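Cellulase (Bacteroides salanitronis, PDB 6WQY) probably hydrolyses internal beta-1,4-glucosidic links of cellulose as a broad-specificity endoglucanase, with a glycoside hydrolase family 5 barrel forming this part of a longer protein. Local coordinates at residues A305-G311 with G339-W345. Residues are numbered along the deposited sequence; the frame is centred on the assembly and turned at random.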
# COMPACT_ATOMS: atom_id res chain seq x y z
N ALA A 305 -6.53 -9.19 -4.54
CA ALA A 305 -5.61 -8.11 -4.86
C ALA A 305 -6.12 -6.83 -4.23
O ALA A 305 -7.33 -6.66 -4.04
CB ALA A 305 -5.48 -7.93 -6.37
N TYR A 306 -5.20 -5.91 -3.94
CA TYR A 306 -5.58 -4.64 -3.35
C TYR A 306 -4.76 -3.51 -3.96
O TYR A 306 -3.66 -3.71 -4.47
CB TYR A 306 -5.47 -4.61 -1.83
CG TYR A 306 -4.07 -4.77 -1.25
CD1 TYR A 306 -3.46 -6.01 -1.17
CD2 TYR A 306 -3.37 -3.68 -0.75
CE1 TYR A 306 -2.20 -6.17 -0.62
CE2 TYR A 306 -2.10 -3.82 -0.20
CZ TYR A 306 -1.52 -5.07 -0.13
OH TYR A 306 -0.28 -5.27 0.43
N ILE A 307 -5.33 -2.32 -3.91
CA ILE A 307 -4.69 -1.10 -4.42
C ILE A 307 -4.12 -0.41 -3.18
O ILE A 307 -4.80 0.32 -2.46
CB ILE A 307 -5.67 -0.23 -5.19
CG1 ILE A 307 -6.20 -0.97 -6.43
CG2 ILE A 307 -5.02 1.08 -5.59
CD1 ILE A 307 -7.50 -0.43 -6.94
N GLY A 308 -2.85 -0.68 -2.90
CA GLY A 308 -2.21 -0.22 -1.69
C GLY A 308 -2.00 1.28 -1.62
O GLY A 308 -1.83 1.81 -0.52
N GLU A 309 -1.98 1.96 -2.77
CA GLU A 309 -1.92 3.41 -2.83
C GLU A 309 -2.69 3.88 -4.06
O GLU A 309 -2.54 3.31 -5.15
CB GLU A 309 -0.49 3.94 -2.94
CG GLU A 309 0.42 3.58 -1.80
CD GLU A 309 1.84 4.12 -1.93
OE1 GLU A 309 2.07 5.05 -2.75
OE2 GLU A 309 2.73 3.61 -1.18
N MET A 310 -3.47 4.95 -3.88
CA MET A 310 -4.19 5.68 -4.92
C MET A 310 -4.48 7.06 -4.33
O MET A 310 -4.26 7.29 -3.14
CB MET A 310 -5.46 4.93 -5.37
CG MET A 310 -6.38 4.48 -4.26
SD MET A 310 -7.40 5.77 -3.50
CE MET A 310 -8.48 6.24 -4.86
N GLY A 311 -4.97 7.99 -5.14
CA GLY A 311 -5.40 9.27 -4.61
C GLY A 311 -5.25 10.39 -5.61
O GLY A 311 -4.94 10.17 -6.78
N GLY A 339 -13.04 -5.62 -7.77
CA GLY A 339 -12.64 -6.57 -6.75
C GLY A 339 -11.47 -6.21 -5.86
O GLY A 339 -10.92 -7.10 -5.20
N MET A 340 -11.09 -4.93 -5.78
CA MET A 340 -9.89 -4.53 -5.04
C MET A 340 -10.19 -3.43 -4.04
O MET A 340 -10.81 -2.42 -4.41
CB MET A 340 -8.84 -4.02 -6.03
CG MET A 340 -8.33 -5.10 -6.98
SD MET A 340 -7.21 -4.45 -8.23
CE MET A 340 -8.40 -3.72 -9.37
N PRO A 341 -9.79 -3.56 -2.78
CA PRO A 341 -9.93 -2.44 -1.84
C PRO A 341 -8.90 -1.36 -2.13
O PRO A 341 -7.72 -1.67 -2.30
CB PRO A 341 -9.67 -3.08 -0.47
CG PRO A 341 -8.89 -4.31 -0.75
CD PRO A 341 -9.28 -4.79 -2.12
N PRO A 342 -9.33 -0.09 -2.20
CA PRO A 342 -8.38 1.01 -2.43
C PRO A 342 -7.95 1.67 -1.13
O PRO A 342 -8.76 1.87 -0.22
CB PRO A 342 -9.20 1.98 -3.28
CG PRO A 342 -10.61 1.83 -2.71
CD PRO A 342 -10.73 0.37 -2.29
N PHE A 343 -6.66 2.05 -1.06
CA PHE A 343 -6.08 2.74 0.09
C PHE A 343 -5.60 4.12 -0.37
O PHE A 343 -4.64 4.22 -1.14
CB PHE A 343 -4.90 1.95 0.67
CG PHE A 343 -5.31 0.72 1.45
CD1 PHE A 343 -5.84 -0.40 0.81
CD2 PHE A 343 -5.15 0.68 2.82
CE1 PHE A 343 -6.23 -1.52 1.54
CE2 PHE A 343 -5.52 -0.44 3.55
CZ PHE A 343 -6.05 -1.54 2.91
N TYR A 344 -6.26 5.16 0.12
CA TYR A 344 -5.93 6.53 -0.24
C TYR A 344 -4.58 6.93 0.36
O TYR A 344 -4.29 6.63 1.51
CB TYR A 344 -7.06 7.44 0.29
CG TYR A 344 -6.80 8.91 0.05
CD1 TYR A 344 -7.18 9.54 -1.13
CD2 TYR A 344 -6.09 9.66 0.99
CE1 TYR A 344 -6.88 10.86 -1.36
CE2 TYR A 344 -5.77 10.98 0.75
CZ TYR A 344 -6.17 11.57 -0.42
OH TYR A 344 -5.85 12.88 -0.70
N TRP A 345 -3.76 7.63 -0.43
CA TRP A 345 -2.44 8.07 0.01
C TRP A 345 -2.53 9.42 0.72
O TRP A 345 -2.74 10.46 0.08
CB TRP A 345 -1.47 8.19 -1.18
CG TRP A 345 -0.12 8.68 -0.75
CD1 TRP A 345 0.42 9.90 -0.98
CD2 TRP A 345 0.82 7.98 0.07
NE1 TRP A 345 1.65 10.00 -0.37
CE2 TRP A 345 1.92 8.83 0.28
CE3 TRP A 345 0.86 6.69 0.61
CZ2 TRP A 345 3.03 8.44 1.03
CZ3 TRP A 345 1.95 6.31 1.36
CH2 TRP A 345 3.02 7.19 1.56
O HOH W 1 -9.48 -8.96 -3.64
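I307 pairs with P342 and M310 with Y344 where the last two strands of the TIM barrel run parallel, joined by a right-handed beta-alpha-beta crossover. The I307 backbone grips its neighbour twice: its N donates to P341 O (3.0 Å) and its O accepts from F343 N (2.9 Å). Between the two pairs, at G308 and E309, a beta bulge shifts the register by one residue, and pairing resumes with a weak bond from M310 N to F343 O and a short one from W345 N to M310 O (2.8 Å).

E309, near the end of the seventh strand, is probably the catalytic nucleophile, as in its family. Its side chain leaves the strand with CG beside the backbone N (chi1 -61°) and then runs extended, which lays it alongside the W345 indole. Its CD comes 3.7 Å from W345 CE3; the carboxylate plane is tilted 25° from that of the ring, and OE1 stands over one ring face toward the rim. R76 holds OE2 in a salt bridge, while Y253 OH bonds OE1, fixing the carboxylate's rotation. With an alanine in its place, R76 and Y253 would probably lose their shared partner and the indole the flat group beside it.

Near the start of the strands, the I307 and M340 side chains cross at about a right angle, I307 CD1 resting 3.9 Å from M340 CB, while P341 CG packs 3.6 Å from Y306 CB. M310 CG meets P342 CB at 3.9 Å.

Outside the barrel, helix 284-299 covers I307 and M340 through F291, and the connecting helix 318-337 covers M310 through L328, V331 and C332. Strand 246-251 flanks 305-310 on its other edge, and the P342 backbone bonds to G34 of strand 34-37, where the barrel closes.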